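Local structure of TtuA PH0300 (Pyrococcus horikoshii, 5MKO) at residues A[54-59]-A[154-159]; A[80-85]-A[140-145]; A[199-204]-A[252-257]. The protein catalyses the ATP-dependent 2-thiolation of 5-methyluridine at position 54 in the T loop of tRNA, using a [4Fe-4S] cluster. All coordinates share one frame; numbering follows the deposited sequence.

Contact 1 (A[54-59]-A[154-159]); sequences LVAVSG and IATGHN. With AMP (adenosine monophosphate), chain C.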
loop_
_atom_site.group_PDB
_atom_site.type_symbol
_atom_site.label_atom_id
_atom_site.label_comp_id
_atom_site.label_asym_id
_atom_site.label_seq_id
_atom_site.Cartn_x
_atom_site.Cartn_y
_atom_site.Cartn_z
ATOM N N LEU A 54 -28.402 12.361 9.396
ATOM C CA LEU A 54 -28.257 13.381 8.362
ATOM C C LEU A 54 -27.342 12.841 7.262
ATOM O O LEU A 54 -26.159 12.604 7.504
ATOM C CB LEU A 54 -27.733 14.719 8.921
ATOM C CG LEU A 54 -27.540 15.852 7.896
ATOM C CD1 LEU A 54 -28.864 16.505 7.514
ATOM C CD2 LEU A 54 -26.583 16.894 8.415
ATOM N N VAL A 55 -27.899 12.626 6.063
ATOM C CA VAL A 55 -27.121 12.138 4.932
ATOM C C VAL A 55 -26.641 13.330 4.102
ATOM O O VAL A 55 -27.448 14.085 3.564
ATOM C CB VAL A 55 -27.808 11.021 4.084
ATOM C CG1 VAL A 55 -26.832 10.438 3.051
ATOM C CG2 VAL A 55 -28.366 9.910 4.977
ATOM N N ALA A 56 -25.315 13.508 4.041
ATOM C CA ALA A 56 -24.682 14.572 3.281
ATOM C C ALA A 56 -24.707 14.110 1.818
ATOM O O ALA A 56 -23.991 13.174 1.456
ATOM C CB ALA A 56 -23.262 14.769 3.773
ATOM N N VAL A 57 -25.615 14.687 1.015
ATOM C CA VAL A 57 -25.809 14.304 -0.385
ATOM C C VAL A 57 -25.129 15.305 -1.327
ATOM O O VAL A 57 -25.428 16.496 -1.304
ATOM C CB VAL A 57 -27.296 14.013 -0.755
ATOM C CG1 VAL A 57 -27.847 12.843 0.056
ATOM C CG2 VAL A 57 -28.180 15.244 -0.587
ATOM N N SER A 58 -24.197 14.809 -2.133
ATOM C CA SER A 58 -23.390 15.601 -3.068
ATOM C C SER A 58 -24.003 15.789 -4.448
ATOM O O SER A 58 -23.656 16.752 -5.144
ATOM C CB SER A 58 -22.020 14.955 -3.240
ATOM O OG SER A 58 -22.129 13.573 -3.532
ATOM N N GLY A 59 -24.866 14.856 -4.841
ATOM C CA GLY A 59 -25.443 14.791 -6.176
ATOM C C GLY A 59 -24.869 13.600 -6.921
ATOM O O GLY A 59 -25.373 13.228 -7.983
ATOM N N ILE A 154 -24.119 11.778 11.212
ATOM C CA ILE A 154 -23.910 12.205 9.824
ATOM C C ILE A 154 -23.443 10.963 9.077
ATOM O O ILE A 154 -22.547 10.274 9.554
ATOM C CB ILE A 154 -22.892 13.377 9.610
ATOM C CG1 ILE A 154 -23.120 14.558 10.570
ATOM C CG2 ILE A 154 -22.917 13.840 8.148
ATOM C CD1 ILE A 154 -22.000 15.618 10.590
ATOM N N ALA A 155 -24.049 10.671 7.926
ATOM C CA ALA A 155 -23.654 9.536 7.100
ATOM C C ALA A 155 -23.168 10.051 5.749
ATOM O O ALA A 155 -23.824 10.900 5.128
ATOM C CB ALA A 155 -24.816 8.569 6.929
ATOM N N THR A 156 -21.981 9.587 5.332
ATOM C CA THR A 156 -21.373 9.968 4.062
ATOM C C THR A 156 -21.377 8.780 3.101
ATOM O O THR A 156 -21.650 7.654 3.520
ATOM C CB THR A 156 -20.001 10.631 4.258
ATOM O OG1 THR A 156 -19.122 9.752 4.968
ATOM C CG2 THR A 156 -20.092 11.990 4.936
ATOM N N GLY A 157 -21.102 9.055 1.827
ATOM C CA GLY A 157 -21.111 8.061 0.758
ATOM C C GLY A 157 -19.851 7.245 0.532
ATOM O O GLY A 157 -19.831 6.430 -0.394
ATOM N N HIS A 158 -18.805 7.419 1.373
ATOM C CA HIS A 158 -17.526 6.694 1.249
ATOM C C HIS A 158 -17.672 5.167 1.173
ATOM O O HIS A 158 -18.173 4.534 2.108
ATOM C CB HIS A 158 -16.558 7.054 2.368
ATOM C CG HIS A 158 -16.227 8.503 2.455
ATOM N ND1 HIS A 158 -17.047 9.384 3.126
ATOM C CD2 HIS A 158 -15.133 9.164 2.023
ATOM C CE1 HIS A 158 -16.432 10.553 3.072
ATOM N NE2 HIS A 158 -15.280 10.471 2.413
ATOM N N ASN A 159 -17.247 4.602 0.030
ATOM C CA ASN A 159 -17.292 3.174 -0.261
ATOM C C ASN A 159 -15.937 2.495 0.043
ATOM O O ASN A 159 -14.993 3.168 0.488
ATOM C CB ASN A 159 -17.768 2.923 -1.713
ATOM C CG ASN A 159 -16.943 3.577 -2.804
ATOM O OD1 ASN A 159 -15.710 3.607 -2.770
ATOM N ND2 ASN A 159 -17.606 4.056 -3.845
HETATM P P AMP C . -15.792 13.898 -1.327
HETATM O O1P AMP C . -16.211 14.808 -2.509
HETATM O O2P AMP C . -15.425 12.478 -1.857
HETATM O O3P AMP C . -14.757 14.499 -0.424
HETATM O "O5'" AMP C . -17.096 13.689 -0.469
HETATM C "C5'" AMP C . -17.233 12.747 0.612
HETATM C "C4'" AMP C . -18.682 12.704 1.013
HETATM O "O4'" AMP C . -19.118 14.030 1.386
HETATM C "C3'" AMP C . -19.634 12.282 -0.091
HETATM O "O3'" AMP C . -19.676 10.865 -0.206
HETATM C "C2'" AMP C . -20.948 12.914 0.362
HETATM O "O2'" AMP C . -21.557 12.116 1.371
HETATM C "C1'" AMP C . -20.462 14.231 0.983
HETATM N N9 AMP C . -20.524 15.406 0.109
HETATM C C8 AMP C . -19.621 15.765 -0.858
HETATM N N7 AMP C . -19.922 16.874 -1.489
HETATM C C5 AMP C . -21.106 17.280 -0.892
HETATM C C6 AMP C . -21.951 18.385 -1.113
HETATM N N6 AMP C . -21.758 19.287 -2.080
HETATM N N1 AMP C . -23.044 18.512 -0.324
HETATM C C2 AMP C . -23.275 17.583 0.610
HETATM N N3 AMP C . -22.567 16.486 0.890
HETATM C C4 AMP C . -21.485 16.389 0.100
#
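Leu54 and Val55 pair with Ile154 and Ala155 as neighbouring parallel strands. Ala155 N donates to Leu54 O at 2.9 Å. One step on, Ala56 N donates to Ala155 O at 3.2 Å. The CA-H groups of Ile154 and Val55 add contacts to the same two oxygens, Leu54 O and Ala155 O.

Ile154 can be followed outward. Its CB lies 4.0 Å from Leu54 O. With CG1 beside the backbone N (chi1 -47°), CG2 falls anti to it and lies 3.5 Å from Leu54 O. The same methyl just reaches Ala56 CB. The other branch, CG1, runs on to CD1, which packs on Met142 O.

Beyond the paired residues the two chains separate, and AMP sits where they part. The ribose O2' of AMP donates to Ala56 O at 2.7 Å and accepts from Gly157 N at 3.1 Å. Gly157 N also makes a weak bond to O3'. Ala56 CB touches the adenine N3 of AMP, and Ser58 CB reaches its N7. The His158 ring comes obliquely to AMP C5', and its ND1 shares a hydrogen bond with Thr156 OG1. Ala56 and Gly157 are both ATP-binding residues.

Strands 52-56 and 153-155 are central in the mixed sheet. Helix 132-148 packs on the face bearing Leu54 and Ile154. Helix 61-72 packs on the face bearing Val55 and Ala155.

Contact 2 (A[80-85]-A[140-145]); sequences LHINLG and YIMNKF. With AMP (adenosine monophosphate), chain C.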
loop_
_atom_site.group_PDB
_atom_site.type_symbol
_atom_site.label_atom_id
_atom_site.label_comp_id
_atom_site.label_asym_id
_atom_site.label_seq_id
_atom_site.Cartn_x
_atom_site.Cartn_y
_atom_site.Cartn_z
ATOM N N LEU A 80 -28.766 16.615 3.462
ATOM C CA LEU A 80 -28.176 17.933 3.288
ATOM C C LEU A 80 -27.353 18.012 2.018
ATOM O O LEU A 80 -26.482 17.183 1.799
ATOM C CB LEU A 80 -27.351 18.398 4.514
ATOM C CG LEU A 80 -26.542 19.714 4.344
ATOM C CD1 LEU A 80 -27.432 20.930 4.270
ATOM C CD2 LEU A 80 -25.527 19.888 5.439
ATOM N N HIS A 81 -27.631 19.017 1.190
ATOM C CA HIS A 81 -26.848 19.284 0.001
ATOM C C HIS A 81 -26.217 20.654 0.158
ATOM O O HIS A 81 -26.906 21.620 0.486
ATOM C CB HIS A 81 -27.676 19.197 -1.294
ATOM C CG HIS A 81 -26.886 19.595 -2.505
ATOM N ND1 HIS A 81 -25.891 18.780 -3.016
ATOM C CD2 HIS A 81 -26.914 20.748 -3.215
ATOM C CE1 HIS A 81 -25.357 19.452 -4.026
ATOM N NE2 HIS A 81 -25.940 20.642 -4.185
ATOM N N ILE A 82 -24.900 20.730 -0.058
ATOM C CA ILE A 82 -24.169 21.993 0.024
ATOM C C ILE A 82 -23.811 22.442 -1.392
ATOM O O ILE A 82 -23.086 21.740 -2.091
ATOM C CB ILE A 82 -22.942 21.950 0.990
ATOM C CG1 ILE A 82 -23.269 21.204 2.313
ATOM C CG2 ILE A 82 -22.409 23.375 1.253
ATOM C CD1 ILE A 82 -22.076 20.652 3.052
ATOM N N ASN A 83 -24.370 23.572 -1.828
ATOM C CA ASN A 83 -24.119 24.165 -3.139
ATOM C C ASN A 83 -22.897 25.066 -2.967
ATOM O O ASN A 83 -22.975 26.097 -2.286
ATOM C CB ASN A 83 -25.348 24.957 -3.604
ATOM C CG ASN A 83 -25.247 25.521 -5.000
ATOM O OD1 ASN A 83 -24.449 26.421 -5.284
ATOM N ND2 ASN A 83 -26.111 25.059 -5.886
ATOM N N LEU A 84 -21.764 24.658 -3.553
ATOM C CA LEU A 84 -20.497 25.384 -3.455
ATOM C C LEU A 84 -20.385 26.586 -4.422
ATOM O O LEU A 84 -19.306 27.163 -4.555
ATOM C CB LEU A 84 -19.274 24.448 -3.597
ATOM C CG LEU A 84 -19.165 23.172 -2.722
ATOM C CD1 LEU A 84 -19.432 23.412 -1.228
ATOM C CD2 LEU A 84 -19.926 22.028 -3.309
ATOM N N GLY A 85 -21.491 26.932 -5.083
ATOM C CA GLY A 85 -21.599 28.072 -5.987
ATOM C C GLY A 85 -20.686 28.088 -7.195
ATOM O O GLY A 85 -20.367 29.169 -7.706
ATOM N N TYR A 140 -17.254 21.363 7.689
ATOM C CA TYR A 140 -17.694 22.316 8.713
ATOM C C TYR A 140 -19.200 22.532 8.647
ATOM O O TYR A 140 -19.868 22.452 9.679
ATOM C CB TYR A 140 -16.958 23.665 8.582
ATOM C CG TYR A 140 -17.473 24.723 9.533
ATOM C CD1 TYR A 140 -18.592 25.494 9.215
ATOM C CD2 TYR A 140 -16.864 24.935 10.771
ATOM C CE1 TYR A 140 -19.103 26.435 10.108
ATOM C CE2 TYR A 140 -17.354 25.895 11.663
ATOM C CZ TYR A 140 -18.472 26.642 11.324
ATOM O OH TYR A 140 -18.966 27.585 12.180
ATOM N N ILE A 141 -19.711 22.883 7.451
ATOM C CA ILE A 141 -21.123 23.130 7.183
ATOM C C ILE A 141 -21.955 21.899 7.508
ATOM O O ILE A 141 -22.973 22.055 8.172
ATOM C CB ILE A 141 -21.358 23.683 5.747
ATOM C CG1 ILE A 141 -20.870 25.152 5.664
ATOM C CG2 ILE A 141 -22.836 23.567 5.314
ATOM C CD1 ILE A 141 -20.639 25.686 4.305
ATOM N N MET A 142 -21.506 20.681 7.112
ATOM C CA MET A 142 -22.278 19.479 7.428
ATOM C C MET A 142 -22.242 19.171 8.920
ATOM O O MET A 142 -23.246 18.683 9.426
ATOM C CB MET A 142 -21.952 18.250 6.550
ATOM C CG MET A 142 -20.606 17.612 6.792
ATOM S SD MET A 142 -20.284 16.211 5.677
ATOM C CE MET A 142 -19.755 17.087 4.183
ATOM N N ASN A 143 -21.154 19.536 9.638
ATOM C CA ASN A 143 -21.081 19.318 11.083
ATOM C C ASN A 143 -21.944 20.321 11.837
ATOM O O ASN A 143 -22.739 19.905 12.687
ATOM C CB ASN A 143 -19.655 19.348 11.606
ATOM C CG ASN A 143 -19.537 18.755 12.986
ATOM O OD1 ASN A 143 -19.411 17.536 13.159
ATOM N ND2 ASN A 143 -19.613 19.602 13.999
ATOM N N LYS A 144 -21.799 21.637 11.535
ATOM C CA LYS A 144 -22.589 22.675 12.199
ATOM C C LYS A 144 -24.074 22.557 11.880
ATOM O O LYS A 144 -24.879 22.807 12.767
ATOM C CB LYS A 144 -22.065 24.094 11.950
ATOM C CG LYS A 144 -22.449 25.021 13.099
ATOM C CD LYS A 144 -21.989 26.450 12.943
ATOM C CE LYS A 144 -22.131 27.215 14.241
ATOM N NZ LYS A 144 -23.549 27.554 14.548
ATOM N N PHE A 145 -24.440 22.127 10.652
ATOM C CA PHE A 145 -25.837 21.910 10.275
ATOM C C PHE A 145 -26.446 20.822 11.156
ATOM O O PHE A 145 -27.514 21.035 11.732
ATOM C CB PHE A 145 -25.983 21.546 8.785
ATOM C CG PHE A 145 -27.417 21.482 8.325
ATOM C CD1 PHE A 145 -28.139 20.296 8.403
ATOM C CD2 PHE A 145 -28.062 22.618 7.844
ATOM C CE1 PHE A 145 -29.485 20.249 8.014
ATOM C CE2 PHE A 145 -29.400 22.566 7.445
ATOM C CZ PHE A 145 -30.107 21.387 7.545
HETATM P P AMP C . -15.792 13.898 -1.327
HETATM O O1P AMP C . -16.211 14.808 -2.509
HETATM O O2P AMP C . -15.425 12.478 -1.857
HETATM O O3P AMP C . -14.757 14.499 -0.424
HETATM O "O5'" AMP C . -17.096 13.689 -0.469
HETATM C "C5'" AMP C . -17.233 12.747 0.612
HETATM C "C4'" AMP C . -18.682 12.704 1.013
HETATM O "O4'" AMP C . -19.118 14.030 1.386
HETATM C "C3'" AMP C . -19.634 12.282 -0.091
HETATM O "O3'" AMP C . -19.676 10.865 -0.206
HETATM C "C2'" AMP C . -20.948 12.914 0.362
HETATM O "O2'" AMP C . -21.557 12.116 1.371
HETATM C "C1'" AMP C . -20.462 14.231 0.983
HETATM N N9 AMP C . -20.524 15.406 0.109
HETATM C C8 AMP C . -19.621 15.765 -0.858
HETATM N N7 AMP C . -19.922 16.874 -1.489
HETATM C C5 AMP C . -21.106 17.280 -0.892
HETATM C C6 AMP C . -21.951 18.385 -1.113
HETATM N N6 AMP C . -21.758 19.287 -2.080
HETATM N N1 AMP C . -23.044 18.512 -0.324
HETATM C C2 AMP C . -23.275 17.583 0.610
HETATM N N3 AMP C . -22.567 16.486 0.890
HETATM C C4 AMP C . -21.485 16.389 0.100
#
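Leu80 reaches from its strand to Phe145 on the helix, and this is the tight end of the contact. Carried anti to the backbone N (chi1 173°), its CG holds both methyls against Phe145. CD1 sits over the centre of one ring face, 3.9 Å from the Phe145 centroid and only 7° off the ring normal, a CH-pi contact. CD2 meets the root of the same side chain, 3.8 Å from Phe145 CB, and also touches Met142 CB. His109 meets the Phe145 ring edge-to-face.

Ile82 packs farther along the strand. Its CD1 lies 3.8 Å from Ile141 CG2, and its CG1 is equally near that methyl. CD1 also reaches Met142 CB at 4.2 Å. Met142 runs on past Ile82 toward the nucleotide; a bend at chi3 leaves its CE near the ribose O4' of AMP.

Past the end of the strand the contact is looser. The Leu84 side chain does not touch residues 140-145, and its CD2 approaches AMP N6 instead. Asn83 and Gly85 are partly exposed. There Asn83 OD1 accepts from Gly85 N and forms an Asx turn. On the helix, partly exposed Tyr140 takes no part and stacks on Phe289.

The contact between strand and helix is wholly apolar, while the backbone of Ile82 serves the nucleotide. Ile82 N donates to AMP N1 at 2.9 Å, and AMP N6 donates to Ile82 O at 2.8 Å. This donor and acceptor pair matches the edge of adenine. An N1 that accepts and an N6 that donates are what guanine lacks, so the chemistry is consistent with selection of an adenine nucleotide over a guanine one.

Contact 3 (A[199-204]-A[252-257]); sequences LYEVTE and FVRGYL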
loop_
_atom_site.group_PDB
_atom_site.type_symbol
_atom_site.label_atom_id
_atom_site.label_comp_id
_atom_site.label_asym_id
_atom_site.label_seq_id
_atom_site.Cartn_x
_atom_site.Cartn_y
_atom_site.Cartn_z
ATOM N N LEU A 199 -21.480 2.494 3.600
ATOM C CA LEU A 199 -20.990 1.827 2.380
ATOM C C LEU A 199 -19.522 1.344 2.480
ATOM O O LEU A 199 -18.914 0.982 1.470
ATOM C CB LEU A 199 -21.167 2.752 1.147
ATOM C CG LEU A 199 -22.568 3.271 0.789
ATOM C CD1 LEU A 199 -22.527 3.970 -0.560
ATOM C CD2 LEU A 199 -23.613 2.155 0.760
ATOM N N TYR A 200 -18.982 1.309 3.699
ATOM C CA TYR A 200 -17.609 0.939 4.022
ATOM C C TYR A 200 -17.101 -0.376 3.398
ATOM O O TYR A 200 -15.912 -0.461 3.055
ATOM C CB TYR A 200 -17.423 0.901 5.547
ATOM C CG TYR A 200 -15.980 1.002 5.987
ATOM C CD1 TYR A 200 -15.322 2.229 6.010
ATOM C CD2 TYR A 200 -15.278 -0.124 6.409
ATOM C CE1 TYR A 200 -14.008 2.332 6.452
ATOM C CE2 TYR A 200 -13.964 -0.032 6.855
ATOM C CZ TYR A 200 -13.322 1.195 6.855
ATOM O OH TYR A 200 -12.011 1.284 7.262
ATOM N N GLU A 201 -17.979 -1.390 3.262
ATOM C CA GLU A 201 -17.579 -2.698 2.737
ATOM C C GLU A 201 -18.131 -3.002 1.326
ATOM O O GLU A 201 -17.946 -4.111 0.823
ATOM C CB GLU A 201 -17.926 -3.811 3.740
ATOM C CG GLU A 201 -17.509 -3.485 5.165
ATOM C CD GLU A 201 -17.784 -4.560 6.194
ATOM O OE1 GLU A 201 -18.967 -4.908 6.429
ATOM O OE2 GLU A 201 -16.796 -5.038 6.793
ATOM N N VAL A 202 -18.764 -2.011 0.665
ATOM C CA VAL A 202 -19.266 -2.196 -0.705
ATOM C C VAL A 202 -18.351 -1.481 -1.700
ATOM O O VAL A 202 -17.849 -0.394 -1.404
ATOM C CB VAL A 202 -20.774 -1.875 -0.923
ATOM C CG1 VAL A 202 -21.668 -2.750 -0.057
ATOM C CG2 VAL A 202 -21.084 -0.402 -0.704
ATOM N N THR A 203 -18.115 -2.107 -2.856
ATOM C CA THR A 203 -17.242 -1.559 -3.901
ATOM C C THR A 203 -17.978 -0.512 -4.727
ATOM O O THR A 203 -19.201 -0.585 -4.835
ATOM C CB THR A 203 -16.704 -2.677 -4.828
ATOM O OG1 THR A 203 -17.763 -3.186 -5.646
ATOM C CG2 THR A 203 -16.001 -3.792 -4.076
ATOM N N GLU A 204 -17.224 0.420 -5.355
ATOM C CA GLU A 204 -17.738 1.474 -6.239
ATOM C C GLU A 204 -18.532 0.852 -7.395
ATOM O O GLU A 204 -19.570 1.387 -7.774
ATOM C CB GLU A 204 -16.577 2.325 -6.772
ATOM C CG GLU A 204 -16.995 3.628 -7.426
ATOM C CD GLU A 204 -15.957 4.734 -7.426
ATOM O OE1 GLU A 204 -15.973 5.559 -8.369
ATOM O OE2 GLU A 204 -15.166 4.813 -6.458
ATOM N N PHE A 252 -7.356 -5.829 2.891
ATOM C CA PHE A 252 -6.459 -4.700 3.133
ATOM C C PHE A 252 -7.098 -3.751 4.149
ATOM O O PHE A 252 -6.439 -3.321 5.093
ATOM C CB PHE A 252 -6.163 -3.959 1.813
ATOM C CG PHE A 252 -5.295 -2.724 1.916
ATOM C CD1 PHE A 252 -4.181 -2.699 2.756
ATOM C CD2 PHE A 252 -5.554 -1.608 1.130
ATOM C CE1 PHE A 252 -3.388 -1.553 2.860
ATOM C CE2 PHE A 252 -4.741 -0.474 1.211
ATOM C CZ PHE A 252 -3.659 -0.458 2.069
ATOM N N VAL A 253 -8.386 -3.446 3.959
ATOM C CA VAL A 253 -9.134 -2.540 4.822
ATOM C C VAL A 253 -9.440 -3.197 6.188
ATOM O O VAL A 253 -9.205 -2.568 7.226
ATOM C CB VAL A 253 -10.374 -1.989 4.080
ATOM C CG1 VAL A 253 -11.319 -1.261 5.030
ATOM C CG2 VAL A 253 -9.945 -1.064 2.938
ATOM N N ARG A 254 -9.906 -4.467 6.179
ATOM C CA ARG A 254 -10.215 -5.236 7.389
ATOM C C ARG A 254 -8.971 -5.525 8.218
ATOM O O ARG A 254 -9.029 -5.492 9.453
ATOM C CB ARG A 254 -10.959 -6.534 7.045
ATOM C CG ARG A 254 -12.428 -6.314 6.660
ATOM C CD ARG A 254 -13.372 -6.134 7.844
ATOM N NE ARG A 254 -13.424 -7.309 8.716
ATOM C CZ ARG A 254 -13.818 -7.289 9.986
ATOM N NH1 ARG A 254 -14.202 -6.149 10.551
ATOM N NH2 ARG A 254 -13.823 -8.403 10.704
ATOM N N GLY A 255 -7.862 -5.788 7.531
ATOM C CA GLY A 255 -6.565 -6.037 8.147
ATOM C C GLY A 255 -6.051 -4.788 8.829
ATOM O O GLY A 255 -5.485 -4.860 9.923
ATOM N N TYR A 256 -6.289 -3.630 8.192
ATOM C CA TYR A 256 -5.922 -2.313 8.695
ATOM C C TYR A 256 -6.652 -1.996 10.001
ATOM O O TYR A 256 -6.048 -1.399 10.888
ATOM C CB TYR A 256 -6.172 -1.233 7.623
ATOM C CG TYR A 256 -6.435 0.152 8.175
ATOM C CD1 TYR A 256 -5.403 0.922 8.710
ATOM C CD2 TYR A 256 -7.721 0.685 8.186
ATOM C CE1 TYR A 256 -5.647 2.178 9.253
ATOM C CE2 TYR A 256 -7.975 1.947 8.720
ATOM C CZ TYR A 256 -6.933 2.693 9.241
ATOM O OH TYR A 256 -7.183 3.938 9.755
ATOM N N LEU A 257 -7.939 -2.381 10.113
ATOM C CA LEU A 257 -8.738 -2.135 11.318
ATOM C C LEU A 257 -8.201 -2.917 12.524
ATOM O O LEU A 257 -8.243 -2.415 13.652
ATOM C CB LEU A 257 -10.233 -2.413 11.076
ATOM C CG LEU A 257 -10.977 -1.462 10.122
ATOM C CD1 LEU A 257 -12.361 -1.965 9.831
ATOM C CD2 LEU A 257 -11.057 -0.035 10.671
#
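The Tyr200 ring points its outer end at helix 248-259, where Val253 and Leu257 meet it obliquely. Val253 CG1 is 3.4 Å from Tyr200 CE2, and Leu257 CD1 is 3.9 Å from the same ring atom. Tyr200 OH lies near the plane of the Tyr256 ring, at its edge, 4.3 Å from Tyr256 CE2. Leu257 CD2 approaches that hydroxyl too, at 3.8 Å. With CG anti to the backbone N (chi1 -160°), Tyr200 extends from the loop toward the helix, and Val253 and Leu257 come from the opposite direction. Its hydroxyl is hydrogen-bonded to Glu163.

A second, polar approach runs beside this one. Glu201 OE2 lies 3.7 Å from Arg254 CD. It stands 4.5 Å from Arg254 NE, well out of the guanidinium plane, and the carboxylate and guanidinium planes are 75° apart. The opposite charges probably attract at this distance, beyond a salt bridge, but no N-H points at the oxygen. Tyr44 joins the two, as its OH bonds to both Glu201 OE2 and Arg254 NH1. Glu201 OE1 forms a salt bridge with Arg43.

Segment 199-204 holds a type I beta turn from Leu199 to Val202, closed by Val202 N to Leu199 O. Thr203 then provides the N-cap of helix 204-214. This turn and N-cap form the loop between strand 194-196 and helix 204-214 of the PP-loop domain, which packs Tyr200 against helix 248-259, with Glu201 beside Arg254.

Contacts 1 and 2 share one sheet and one ligand. Their centres lie 11 Å apart, and strands 52-56 and 76-83 are neighbours, joined by Val57 N to Leu80 O at 2.8 Å and Val55 O to Leu80 N at 2.9 Å. Along the chain, contact 2 is nested within the loop that contact 1 closes. Contact 1 holds the ribose of AMP and contact 2 its adenine edge. Contact 3 follows in series, its centre 17 Å from that of contact 1. They touch where Asn159 CB lies 3.3 Å from Val202 O. Contact 3 stands apart from contact 2, with nearest atoms about 14 Å apart, and the side chain of Tyr200 is about 11 Å from AMP.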